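Local coordinates for cysteine-rich repeat secretory protein 2 (Arabidopsis thaliana, PDB 6GRE) that modulates cell-to-cell trafficking in plants, lowering plasmodesmata permeability through callose deposition, and has a positive role in innate immunity, at residues Ala16-Ser19 and Gly23-Thr26; Val36-Gln41 and Ala45-Pro50; Leu104-Asn109 and Leu202-Ala207; Ser141-Ser146 and Gly160-Val165; Ala166-Asp171 and Ser175-Cys180. All blocks are in the same frame, centred on the assembly; numbering follows the deposited sequence. Where two conformers were deposited one is given.

Contact 1 of 5, residues Ala16-Ser19 and Gly23-Thr26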
# COMPACT_ATOMS: atom_id res chain seq x y z
N ALA A 16 -16.87 -12.28 -3.81
CA ALA A 16 -16.86 -13.21 -4.94
C ALA A 16 -15.62 -14.11 -4.87
O ALA A 16 -14.51 -13.62 -4.67
CB ALA A 16 -16.91 -12.45 -6.24
N LYS A 17 -15.85 -15.42 -5.05
CA LYS A 17 -14.83 -16.47 -4.95
C LYS A 17 -14.67 -17.19 -6.29
O LYS A 17 -15.64 -17.36 -7.04
CB LYS A 17 -15.18 -17.52 -3.89
CG LYS A 17 -15.57 -17.00 -2.52
CD LYS A 17 -14.62 -15.98 -1.94
CE LYS A 17 -15.00 -15.53 -0.55
NZ LYS A 17 -14.57 -16.51 0.47
N PHE A 18 -13.44 -17.63 -6.56
CA PHE A 18 -13.12 -18.45 -7.72
C PHE A 18 -13.35 -19.91 -7.33
O PHE A 18 -13.48 -20.20 -6.15
CB PHE A 18 -11.69 -18.22 -8.20
CG PHE A 18 -10.63 -18.33 -7.14
CD1 PHE A 18 -10.26 -19.56 -6.63
CD2 PHE A 18 -9.98 -17.21 -6.66
CE1 PHE A 18 -9.27 -19.67 -5.67
CE2 PHE A 18 -8.98 -17.32 -5.71
CZ PHE A 18 -8.62 -18.55 -5.22
N SER A 19 -13.40 -20.80 -8.33
CA SER A 19 -13.73 -22.19 -8.06
C SER A 19 -12.46 -22.96 -7.71
O SER A 19 -11.38 -22.63 -8.18
CB SER A 19 -14.47 -22.82 -9.22
OG SER A 19 -13.97 -22.38 -10.46
N GLY A 23 -8.48 -22.41 -13.14
CA GLY A 23 -7.39 -21.73 -13.75
C GLY A 23 -7.05 -20.45 -12.99
O GLY A 23 -5.88 -20.11 -12.91
N TYR A 24 -8.08 -19.73 -12.56
CA TYR A 24 -7.85 -18.47 -11.80
C TYR A 24 -6.97 -18.77 -10.58
O TYR A 24 -5.96 -18.07 -10.38
CB TYR A 24 -9.15 -17.79 -11.38
CG TYR A 24 -8.91 -16.41 -10.85
CD1 TYR A 24 -8.84 -15.35 -11.74
CD2 TYR A 24 -8.63 -16.17 -9.52
CE1 TYR A 24 -8.60 -14.07 -11.29
CE2 TYR A 24 -8.37 -14.90 -9.06
CZ TYR A 24 -8.36 -13.84 -9.95
OH TYR A 24 -8.14 -12.55 -9.55
N GLU A 25 -7.34 -19.78 -9.78
CA GLU A 25 -6.59 -20.14 -8.57
C GLU A 25 -5.15 -20.45 -8.96
O GLU A 25 -4.20 -19.97 -8.35
CB GLU A 25 -7.19 -21.32 -7.82
CG GLU A 25 -6.40 -21.64 -6.55
CD GLU A 25 -6.97 -22.78 -5.72
OE1 GLU A 25 -7.51 -23.69 -6.31
OE2 GLU A 25 -6.88 -22.70 -4.49
N THR A 26 -4.95 -21.26 -10.01
CA THR A 26 -3.63 -21.66 -10.41
C THR A 26 -2.83 -20.44 -10.89
O THR A 26 -1.66 -20.29 -10.56
CB THR A 26 -3.69 -22.73 -11.51
OG1 THR A 26 -4.45 -23.80 -10.95
CG2 THR A 26 -2.32 -23.18 -11.96
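F18 meets Y24 and E25 where the loop after strand 10-13 folds back onto the first turn of helix 23-38, within the first of the two Gnk2-homologous (DUF26) modules. The tightest point is between rings: F18 CD2 lies 3.3 Å from Y24 CD2. The ring planes are inclined by 38° with centroids 5.5 Å apart, which makes this an oblique aromatic pair. E25 meets the F18 ring with aliphatic carbon. F18 CE1 comes within 3.4 Å of E25 CB and 3.6 Å of E25 CG, while E25 CA stands 4.0 Å above the ring plane of F18, displaced toward its rim. The first torsion of F18, 52°, holds CG between the backbone N and the carbonyl carbon, and from there the ring is wedged against two successive helix residues.

In the next shell, polar bonds fix both partners. The extended E25 side chain runs past the rim of the F18 ring, its carboxylate still near CE1 (E25 CD to F18 CE1 3.9 Å), and OE1 accepts from S21 N just ahead of the helix. Backbone hydrogen bonds of A16 with Y94 and of F18 with N92 tie the loop to the polypeptide around N92-Y94. The Y24 ring packs edge-to-face with Y94, and Y24 OH is hydrogen-bonded to the main-chain oxygen of Y94.

Contact 2 of 5, residues Val36-Gln41 and Ala45-Pro50. With NAG (2-acetamido-2-deoxy-beta-D-glucopyranose), chain F.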
# COMPACT_ATOMS: atom_id res chain seq x y z
N VAL A 36 7.33 -12.50 -5.56
CA VAL A 36 8.48 -12.79 -4.71
C VAL A 36 9.77 -12.74 -5.54
O VAL A 36 10.71 -12.09 -5.17
CB VAL A 36 8.33 -14.15 -4.00
CG1 VAL A 36 9.65 -14.58 -3.37
CG2 VAL A 36 7.22 -14.16 -2.97
N THR A 37 9.79 -13.43 -6.68
CA THR A 37 10.92 -13.45 -7.59
C THR A 37 11.37 -12.04 -7.99
O THR A 37 12.56 -11.75 -8.04
CB THR A 37 10.56 -14.22 -8.86
OG1 THR A 37 10.22 -15.53 -8.39
CG2 THR A 37 11.67 -14.28 -9.88
N SER A 38 10.39 -11.19 -8.34
CA SER A 38 10.61 -9.87 -8.90
C SER A 38 11.30 -8.92 -7.89
O SER A 38 11.96 -7.98 -8.31
CB SER A 38 9.30 -9.31 -9.38
OG SER A 38 9.46 -8.06 -10.02
N THR A 39 11.16 -9.18 -6.59
CA THR A 39 11.68 -8.27 -5.56
C THR A 39 13.21 -8.18 -5.63
O THR A 39 13.79 -7.23 -5.11
CB THR A 39 11.25 -8.71 -4.16
OG1 THR A 39 11.83 -9.99 -3.88
CG2 THR A 39 9.75 -8.80 -4.01
N ALA A 40 13.86 -9.17 -6.28
CA ALA A 40 15.30 -9.14 -6.47
C ALA A 40 15.70 -7.96 -7.37
O ALA A 40 16.81 -7.43 -7.23
CB ALA A 40 15.77 -10.45 -7.06
N GLN A 41 14.81 -7.54 -8.28
CA GLN A 41 15.12 -6.53 -9.30
C GLN A 41 14.52 -5.16 -8.98
O GLN A 41 15.09 -4.13 -9.34
CB GLN A 41 14.61 -6.99 -10.67
CG GLN A 41 15.23 -8.29 -11.16
CD GLN A 41 14.20 -9.39 -11.26
OE1 GLN A 41 13.29 -9.34 -12.09
NE2 GLN A 41 14.33 -10.40 -10.41
N ALA A 45 6.32 -3.79 -9.30
CA ALA A 45 6.06 -4.38 -10.60
C ALA A 45 4.59 -4.76 -10.72
O ALA A 45 3.93 -5.01 -9.72
CB ALA A 45 6.95 -5.58 -10.83
N ASN A 46 4.10 -4.79 -11.97
CA ASN A 46 2.75 -5.21 -12.28
C ASN A 46 2.85 -6.42 -13.21
O ASN A 46 3.74 -6.46 -14.04
CB ASN A 46 1.92 -4.10 -12.92
CG ASN A 46 2.17 -3.95 -14.41
OD1 ASN A 46 1.66 -4.72 -15.23
ND2 ASN A 46 2.95 -2.95 -14.77
N PHE A 47 1.94 -7.37 -13.04
CA PHE A 47 1.97 -8.64 -13.76
C PHE A 47 0.55 -9.00 -14.19
O PHE A 47 -0.41 -8.70 -13.47
CB PHE A 47 2.45 -9.79 -12.87
CG PHE A 47 3.78 -9.60 -12.18
CD1 PHE A 47 3.90 -8.77 -11.08
CD2 PHE A 47 4.90 -10.31 -12.58
CE1 PHE A 47 5.11 -8.60 -10.44
CE2 PHE A 47 6.11 -10.16 -11.94
CZ PHE A 47 6.21 -9.30 -10.87
N THR A 48 0.44 -9.71 -15.32
CA THR A 48 -0.77 -10.37 -15.75
C THR A 48 -0.42 -11.85 -15.95
O THR A 48 0.61 -12.12 -16.52
CB THR A 48 -1.31 -9.75 -17.05
OG1 THR A 48 -1.34 -8.33 -16.88
CG2 THR A 48 -2.69 -10.23 -17.41
N VAL A 49 -1.28 -12.75 -15.46
CA VAL A 49 -1.15 -14.20 -15.68
C VAL A 49 -2.49 -14.75 -16.15
O VAL A 49 -3.49 -14.62 -15.46
CB VAL A 49 -0.66 -14.95 -14.42
CG1 VAL A 49 -0.49 -16.43 -14.70
CG2 VAL A 49 0.65 -14.37 -13.89
N PRO A 50 -2.52 -15.41 -17.33
CA PRO A 50 -1.37 -15.64 -18.18
C PRO A 50 -0.88 -14.37 -18.91
O PRO A 50 -1.62 -13.41 -19.04
CB PRO A 50 -1.84 -16.67 -19.23
CG PRO A 50 -3.24 -17.06 -18.79
CD PRO A 50 -3.74 -15.89 -17.96
C1 NAG F . 3.20 -2.70 -16.15
C2 NAG F . 3.58 -1.23 -16.35
C3 NAG F . 4.05 -0.95 -17.78
C4 NAG F . 4.94 -2.06 -18.35
C5 NAG F . 4.36 -3.46 -18.07
C6 NAG F . 5.22 -4.61 -18.61
C7 NAG F . 2.16 0.12 -14.79
C8 NAG F . 1.00 1.08 -14.76
N2 NAG F . 2.46 -0.36 -16.03
O3 NAG F . 4.77 0.28 -17.77
O4 NAG F . 5.11 -1.87 -19.76
O5 NAG F . 4.20 -3.59 -16.66
O6 NAG F . 6.22 -4.95 -17.65
O7 NAG F . 2.78 -0.19 -13.76
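Two first torsions bring S38 and F47 together: chi1 of S38, -176°, turns OG to the side remote from the backbone N, and chi1 of F47, -54°, sets the ring carbon CG opposite the carbonyl carbon. The result is a helix-on-sheet contact of the first Gnk2-homologous module, in which the C-terminal part of helix 23-38 rests on strand 44-49, the outermost strand of a five-stranded antiparallel sheet. S38 CB meets the rim of the phenylalanine close to the ring plane, 3.4 Å from F47 CZ. Because F47 was deposited in two conformers, this approach holds for the one described. The A45 methyl belongs to the same side of the strand, and its CB lies 3.6 Å from S38 OG. Neither neighbour can bond to that hydroxyl; its hydrogen-bond partner is Y64 OH, on the adjoining strand 60-66. Helix residues L31, S34 and F35 also pack on F47.

Nearby, V36 O takes two donors from T39. The hydroxyl bond is the shorter, T39 OG1 to V36 O 2.7 Å, arriving in the carbonyl plane at a C=O...donor angle of 153°; the backbone bond from T39 N to V36 O is 3.3 Å. T39 OG1 also bonds S76 OG.

Between A45 and F47, strand alternation sends N46 to the opposite side of the strand, where it is glycosylated. The sugar also bonds Y44 OH, and its C1 is joined covalently to N46 ND2 at 1.4 Å.

Contact 3 of 5, residues Leu104-Asn109 and Leu202-Ala207. With NAG (2-acetamido-2-deoxy-beta-D-glucopyranose), chain C.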
# COMPACT_ATOMS: atom_id res chain seq x y z
N LEU A 104 3.01 -3.94 0.08
CA LEU A 104 1.66 -4.42 -0.20
C LEU A 104 1.72 -5.43 -1.35
O LEU A 104 2.65 -5.36 -2.16
CB LEU A 104 0.73 -3.25 -0.53
CG LEU A 104 1.06 -2.45 -1.79
CD1 LEU A 104 0.41 -3.06 -3.06
CD2 LEU A 104 0.65 -0.99 -1.64
N ILE A 105 0.71 -6.29 -1.41
CA ILE A 105 0.40 -7.06 -2.60
C ILE A 105 -1.08 -6.86 -2.92
O ILE A 105 -1.90 -6.64 -2.03
CB ILE A 105 0.77 -8.54 -2.42
CG1 ILE A 105 0.03 -9.20 -1.27
CG2 ILE A 105 2.27 -8.70 -2.31
CD1 ILE A 105 0.17 -10.71 -1.22
N ARG A 106 -1.41 -6.91 -4.22
CA ARG A 106 -2.76 -6.66 -4.63
C ARG A 106 -3.01 -7.43 -5.93
O ARG A 106 -2.19 -7.38 -6.84
CB ARG A 106 -2.99 -5.16 -4.82
CG ARG A 106 -4.43 -4.74 -5.06
CD ARG A 106 -4.46 -3.22 -5.14
NE ARG A 106 -5.81 -2.69 -5.27
CZ ARG A 106 -6.17 -1.47 -4.91
NH1 ARG A 106 -5.24 -0.60 -4.57
NH2 ARG A 106 -7.45 -1.14 -4.87
N TYR A 107 -4.17 -8.10 -5.98
CA TYR A 107 -4.55 -8.83 -7.18
C TYR A 107 -6.07 -8.74 -7.37
O TYR A 107 -6.81 -8.54 -6.46
CB TYR A 107 -4.07 -10.27 -7.10
CG TYR A 107 -4.54 -11.05 -5.89
CD1 TYR A 107 -5.76 -11.70 -5.87
CD2 TYR A 107 -3.72 -11.19 -4.79
CE1 TYR A 107 -6.17 -12.43 -4.77
CE2 TYR A 107 -4.10 -11.92 -3.68
CZ TYR A 107 -5.32 -12.57 -3.68
OH TYR A 107 -5.65 -13.31 -2.59
N ASP A 108 -6.49 -8.92 -8.63
CA ASP A 108 -7.85 -8.83 -9.00
C ASP A 108 -8.01 -9.54 -10.35
O ASP A 108 -7.02 -9.84 -11.00
CB ASP A 108 -8.29 -7.36 -9.06
CG ASP A 108 -9.79 -7.15 -8.97
OD1 ASP A 108 -10.53 -8.14 -8.83
OD2 ASP A 108 -10.22 -5.98 -9.04
N ASN A 109 -9.28 -9.75 -10.73
CA ASN A 109 -9.63 -10.45 -11.98
C ASN A 109 -9.93 -9.45 -13.11
O ASN A 109 -10.48 -9.80 -14.13
CB ASN A 109 -10.78 -11.43 -11.74
CG ASN A 109 -12.13 -10.76 -11.58
OD1 ASN A 109 -12.23 -9.63 -11.08
ND2 ASN A 109 -13.17 -11.44 -12.02
N LEU A 202 -5.69 5.01 2.11
CA LEU A 202 -6.71 5.06 1.06
C LEU A 202 -6.45 3.90 0.12
O LEU A 202 -5.43 3.23 0.16
CB LEU A 202 -6.65 6.39 0.33
CG LEU A 202 -6.72 7.63 1.20
CD1 LEU A 202 -6.71 8.89 0.32
CD2 LEU A 202 -7.93 7.62 2.14
N SER A 203 -7.38 3.67 -0.80
CA SER A 203 -7.21 2.54 -1.64
C SER A 203 -5.87 2.54 -2.40
O SER A 203 -5.20 1.52 -2.50
CB SER A 203 -8.37 2.44 -2.60
OG SER A 203 -8.23 1.29 -3.41
N LYS A 204 -5.47 3.70 -2.96
CA LYS A 204 -4.29 3.74 -3.81
C LYS A 204 -3.15 4.56 -3.20
O LYS A 204 -2.19 4.80 -3.90
CB LYS A 204 -4.66 4.26 -5.21
CG LYS A 204 -5.28 3.20 -6.12
CD LYS A 204 -4.27 2.22 -6.66
CE LYS A 204 -4.83 1.12 -7.55
NZ LYS A 204 -5.04 1.62 -8.93
N CYS A 205 -3.23 4.95 -1.94
CA CYS A 205 -2.10 5.65 -1.33
C CYS A 205 -2.26 5.67 0.18
O CYS A 205 -3.34 5.37 0.72
CB CYS A 205 -1.92 7.07 -1.84
SG CYS A 205 -3.24 8.21 -1.37
N TYR A 206 -1.19 6.05 0.88
CA TYR A 206 -1.26 6.21 2.32
C TYR A 206 -0.35 7.33 2.80
O TYR A 206 0.61 7.69 2.11
CB TYR A 206 -0.95 4.92 3.09
CG TYR A 206 0.48 4.44 3.05
CD1 TYR A 206 1.44 5.04 3.85
CD2 TYR A 206 0.88 3.36 2.29
CE1 TYR A 206 2.75 4.60 3.87
CE2 TYR A 206 2.18 2.88 2.32
CZ TYR A 206 3.11 3.50 3.14
OH TYR A 206 4.41 3.08 3.13
N ALA A 207 -0.66 7.85 3.98
CA ALA A 207 0.22 8.81 4.64
C ALA A 207 0.20 8.47 6.13
O ALA A 207 -0.88 8.18 6.67
CB ALA A 207 -0.23 10.22 4.39
C1 NAG C . -14.53 -10.96 -11.96
C2 NAG C . -15.20 -10.92 -13.33
C3 NAG C . -16.63 -10.43 -13.21
C4 NAG C . -17.37 -11.30 -12.21
C5 NAG C . -16.61 -11.44 -10.89
C6 NAG C . -17.20 -12.53 -10.01
C7 NAG C . -13.70 -10.50 -15.20
C8 NAG C . -13.07 -9.47 -16.08
N2 NAG C . -14.52 -10.05 -14.26
O3 NAG C . -17.24 -10.53 -14.51
O4 NAG C . -18.67 -10.74 -11.97
O5 NAG C . -15.25 -11.83 -11.10
O6 NAG C . -17.15 -13.80 -10.70
O7 NAG C . -13.47 -11.70 -15.33
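The flat guanidinium of R106 is met by K204 over one face and by S203 at its edge. K204 CE lies 3.5 Å from R106 NH1, the lysine chain crossing the arginine at about a right angle. S203 OG sits near the guanidinium plane and accepts a bond of 2.9 Å from R106 NH2, fairly straight at 159°. The neighbouring bond is less regular: R106 NH1 reaches S203 O at 3.0 Å with an N-H...O angle of 134°, the donor lying well above the carbonyl plane and the oxygen tilted from that of the guanidinium. The grip is thus end-on, one terminal nitrogen to each of two oxygens of a single residue, which restricts rotation of the group. F97 and F112 add cation-pi contacts.

An extended chain, with chi1 -171° and no bend before NE, carries this group from strand 103-108 to the turn between strands 198-202 and 205-211. It spans the junction of the tandem Gnk2-homologous modules, each contributing one of these segments. R106 and S203 also line a pocket holding 2-(2-ethoxyethoxy)ethanol, together with V12, D117 and I121.

K204 and R106 bring like charges near each other, R106 NH1 to K204 NZ 4.9 Å. The lysine forms a salt bridge with D171 and bonds to the carbonyls of F112 and V115, which would probably offset the repulsion. At the far end of strand 103-108, D108 OD1 accepts from N109 N at 2.8 Å, and N109 ND2 is bonded covalently to C1 of an N-linked sugar.

Contact 4 of 5, residues Ser141-Ser146 and Gly160-Val165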
# COMPACT_ATOMS: atom_id res chain seq x y z
N SER A 141 2.94 19.17 12.49
CA SER A 141 2.30 19.91 11.41
C SER A 141 3.24 20.06 10.20
O SER A 141 2.85 19.84 9.02
CB SER A 141 1.82 21.27 11.92
OG SER A 141 1.28 22.02 10.86
N ASP A 142 4.48 20.41 10.47
CA ASP A 142 5.45 20.66 9.44
C ASP A 142 5.82 19.35 8.73
O ASP A 142 5.92 19.31 7.53
CB ASP A 142 6.67 21.38 10.00
CG ASP A 142 6.46 22.86 10.30
OD1 ASP A 142 5.32 23.38 10.11
OD2 ASP A 142 7.40 23.43 10.83
N VAL A 143 6.00 18.26 9.50
CA VAL A 143 6.34 17.00 8.91
C VAL A 143 5.19 16.52 8.01
O VAL A 143 5.41 16.10 6.88
CB VAL A 143 6.73 15.96 9.98
CG1 VAL A 143 6.78 14.56 9.41
CG2 VAL A 143 8.07 16.35 10.61
N ILE A 144 3.95 16.55 8.55
CA ILE A 144 2.82 16.00 7.80
C ILE A 144 2.68 16.81 6.51
O ILE A 144 2.54 16.25 5.43
CB ILE A 144 1.54 16.04 8.65
CG1 ILE A 144 1.65 15.06 9.81
CG2 ILE A 144 0.32 15.79 7.77
CD1 ILE A 144 0.59 15.24 10.89
N GLY A 145 2.79 18.13 6.64
CA GLY A 145 2.62 18.98 5.46
C GLY A 145 3.72 18.77 4.44
O GLY A 145 3.50 18.84 3.22
N SER A 146 4.92 18.49 4.92
CA SER A 146 6.06 18.26 4.04
C SER A 146 5.83 17.07 3.11
O SER A 146 6.35 17.02 2.01
CB SER A 146 7.36 18.07 4.82
OG SER A 146 7.50 16.75 5.38
N GLY A 160 13.35 16.21 14.33
CA GLY A 160 13.46 15.68 15.68
C GLY A 160 13.12 14.22 15.72
O GLY A 160 13.63 13.43 14.95
N ASN A 161 12.18 13.86 16.61
CA ASN A 161 11.74 12.51 16.78
C ASN A 161 10.43 12.25 16.01
O ASN A 161 9.81 11.24 16.22
CB ASN A 161 11.55 12.22 18.28
CG ASN A 161 10.43 13.01 18.93
OD1 ASN A 161 9.85 13.93 18.37
ND2 ASN A 161 10.13 12.66 20.18
N VAL A 162 10.03 13.20 15.16
CA VAL A 162 8.79 13.06 14.40
C VAL A 162 9.16 12.59 13.00
O VAL A 162 10.03 13.18 12.33
CB VAL A 162 8.01 14.37 14.32
CG1 VAL A 162 6.71 14.22 13.52
CG2 VAL A 162 7.75 14.94 15.69
N GLN A 163 8.49 11.55 12.54
CA GLN A 163 8.80 10.96 11.22
C GLN A 163 7.49 10.82 10.45
O GLN A 163 6.53 10.31 11.02
CB GLN A 163 9.49 9.61 11.38
CG GLN A 163 10.93 9.72 11.88
CD GLN A 163 11.42 8.39 12.41
OE1 GLN A 163 11.53 7.41 11.68
NE2 GLN A 163 11.67 8.33 13.71
N GLY A 164 7.50 11.13 9.16
CA GLY A 164 6.36 10.90 8.29
C GLY A 164 6.76 10.14 7.06
O GLY A 164 7.90 10.24 6.57
N VAL A 165 5.82 9.35 6.55
CA VAL A 165 5.99 8.58 5.34
C VAL A 165 4.70 8.68 4.54
O VAL A 165 3.59 8.54 5.09
CB VAL A 165 6.32 7.10 5.63
CG1 VAL A 165 6.47 6.26 4.36
CG2 VAL A 165 7.54 6.96 6.51
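V143 carries this contact, pointing from helix 134-149 onto strand 162-168. Its CB already touches the strand: V143 CB is 3.9 Å from V162 CG1. From there the two branches part. CG2 stays with the same valine, V143 CG2 also lying 3.9 Å from V162 CG1, as an ordinary apolar contact. CG1, placed opposite the backbone N by a chi1 of 167°, reaches the main chain further along: V143 CG1 is 3.5 Å from G164 N and 3.9 Å from Q163 C. CG2 therefore packs mainly on the V162 side chain, and CG1 on the backbone at Q163-G164.

G164 makes that second approach possible: having no side chain, it lets the methyl settle directly against its peptide nitrogen. The backbones come correspondingly near, with V143 CA and G164 CA 6.1 Å apart. Within the helix, S146 OG donates to V143 O at 2.7 Å, satisfying the hydroxyl one turn beyond the packing residue.

The short helix and strand axes approach to 7.9 Å and run nearly parallel, 17° apart. In the second Gnk2-homologous module, the helix thus lies along the antiparallel sheet. Strand 162-168 is bordered by 154-159 and 205-211, and V143 also touches N159 of the former. I144, next along the helix, packs on F209 of strand 205-211 and on I185 and K189 of helix 174-192, which lies beside it.

Contact 5 of 5, residues Ala166-Asp171 and Ser175-Cys180. With EDO (1,2-ethanediol), chain I.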
# COMPACT_ATOMS: atom_id res chain seq x y z
N ALA A 166 4.84 8.82 3.24
CA ALA A 166 3.64 8.76 2.34
C ALA A 166 4.01 7.97 1.11
O ALA A 166 5.14 8.05 0.62
CB ALA A 166 3.15 10.11 1.95
N GLN A 167 3.11 7.16 0.60
CA GLN A 167 3.43 6.36 -0.60
C GLN A 167 2.16 6.20 -1.43
O GLN A 167 1.06 5.97 -0.86
CB GLN A 167 4.00 4.96 -0.31
CG GLN A 167 4.59 4.26 -1.55
CD GLN A 167 5.63 3.14 -1.41
OE1 GLN A 167 6.62 2.95 -2.19
NE2 GLN A 167 5.37 2.29 -0.45
N CYS A 168 2.30 6.34 -2.73
CA CYS A 168 1.28 6.02 -3.71
C CYS A 168 1.54 4.67 -4.34
O CYS A 168 2.68 4.32 -4.60
CB CYS A 168 1.35 6.97 -4.89
SG CYS A 168 0.84 8.59 -4.36
N SER A 169 0.47 3.93 -4.64
CA SER A 169 0.57 2.75 -5.46
C SER A 169 1.32 3.13 -6.75
O SER A 169 1.02 4.13 -7.37
CB SER A 169 -0.81 2.25 -5.70
OG SER A 169 -0.81 0.96 -6.29
N GLY A 170 2.23 2.25 -7.16
CA GLY A 170 3.20 2.52 -8.23
C GLY A 170 2.56 2.68 -9.59
O GLY A 170 3.23 3.16 -10.50
N ASP A 171 1.28 2.29 -9.73
CA ASP A 171 0.59 2.37 -11.01
C ASP A 171 -0.03 3.75 -11.25
O ASP A 171 -0.47 4.03 -12.38
CB ASP A 171 -0.53 1.34 -11.10
CG ASP A 171 -1.58 1.55 -10.04
OD1 ASP A 171 -1.19 1.44 -8.83
OD2 ASP A 171 -2.72 1.90 -10.39
N SER A 175 0.16 12.97 -11.34
CA SER A 175 -0.98 13.74 -10.98
C SER A 175 -1.90 12.94 -10.03
O SER A 175 -2.41 13.45 -9.06
CB SER A 175 -1.72 14.19 -12.22
OG SER A 175 -2.93 14.81 -11.86
N GLN A 176 -2.14 11.69 -10.43
CA GLN A 176 -3.06 10.85 -9.62
C GLN A 176 -2.47 10.66 -8.21
O GLN A 176 -3.18 10.72 -7.22
CB GLN A 176 -3.22 9.49 -10.27
CG GLN A 176 -4.12 9.53 -11.50
CD GLN A 176 -4.15 8.19 -12.18
OE1 GLN A 176 -3.14 7.49 -12.28
NE2 GLN A 176 -5.36 7.79 -12.60
N CYS A 177 -1.17 10.45 -8.18
CA CYS A 177 -0.47 10.27 -6.91
C CYS A 177 -0.63 11.51 -6.02
O CYS A 177 -1.01 11.40 -4.85
CB CYS A 177 0.99 9.97 -7.15
SG CYS A 177 1.95 9.84 -5.62
N GLN A 178 -0.35 12.70 -6.58
CA GLN A 178 -0.49 13.89 -5.80
C GLN A 178 -1.94 14.10 -5.32
O GLN A 178 -2.17 14.58 -4.20
CB GLN A 178 0.03 15.11 -6.57
CG GLN A 178 -0.10 16.38 -5.77
CD GLN A 178 0.77 16.39 -4.52
OE1 GLN A 178 1.78 15.71 -4.48
NE2 GLN A 178 0.46 17.26 -3.58
N ASP A 179 -2.93 13.78 -6.16
CA ASP A 179 -4.32 13.92 -5.81
C ASP A 179 -4.64 12.99 -4.64
O ASP A 179 -5.28 13.41 -3.67
CB ASP A 179 -5.20 13.64 -7.02
CG ASP A 179 -6.68 13.91 -6.80
OD1 ASP A 179 -7.01 14.73 -5.94
OD2 ASP A 179 -7.48 13.28 -7.52
N CYS A 180 -4.22 11.72 -4.75
CA CYS A 180 -4.48 10.75 -3.69
C CYS A 180 -3.83 11.24 -2.38
O CYS A 180 -4.45 11.26 -1.32
CB CYS A 180 -4.00 9.38 -4.13
SG CYS A 180 -4.62 8.06 -3.05
C1 EDO I . -7.63 10.35 -12.27
O1 EDO I . -7.79 9.21 -13.06
C2 EDO I . -8.98 10.99 -12.04
O2 EDO I . -9.16 11.14 -10.63
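C168 and C177 form the tight part of this contact, a disulfide with C168 SG and C177 SG 2.1 Å apart and a chi3 of 85°, close to the value of an unstrained bridge. The cysteines arrive differently: chi1 of C168 is -69°, with SG beside the backbone N, whereas chi1 of C177 is 176°, with SG opposite it. C168 CB and C177 CB stand 3.8 Å apart. C168 was deposited in two conformers, and these values describe one of them. With C180, the pair supplies the C-X8-C-X2-C signature of DUF26 domains.

Away from the sulfurs the segments separate. D171 O and Q176 OE1 come no nearer than 4.4 Å; Q176 OE1 accepts from S173 N instead. Q176 NE2 bonds O1 of 1,2-ethanediol, a likely crystallisation additive, at 2.9 Å, and also G114 O. Within the loop, S169 OG donates to D171 OD1 at 2.6 Å, meeting the oxygen almost head-on, while D171 OD2 accepts from G114 N.

The disulfide staples the end of strand 162-168 to the first turn of helix 174-192. A second bridge, C180 to C205, ties the same helix to the adjacent strand 205-211, and L181 packs on both A166 and C168.

The contacts sample both tandem Gnk2-homologous modules of this extracellular region. Contacts 1 and 2 follow one another along helix 23-38, their centres 20 Å apart, in the first module. Contacts 4 and 5 share strand 162-168 of the second, centres 18 Å apart. Contact 3 lies about 5 Å from the chain centre and joins the modules; along the chain it closes a loop enclosing contacts 4 and 5. It meets contact 5 directly through a disulfide and a salt bridge, with centres 11 Å apart, and touches contact 1 at Y24. Contacts 1 and 4, 43 Å apart between centres, mark opposite sides of an elongated pair of similar folds, coupled at its middle.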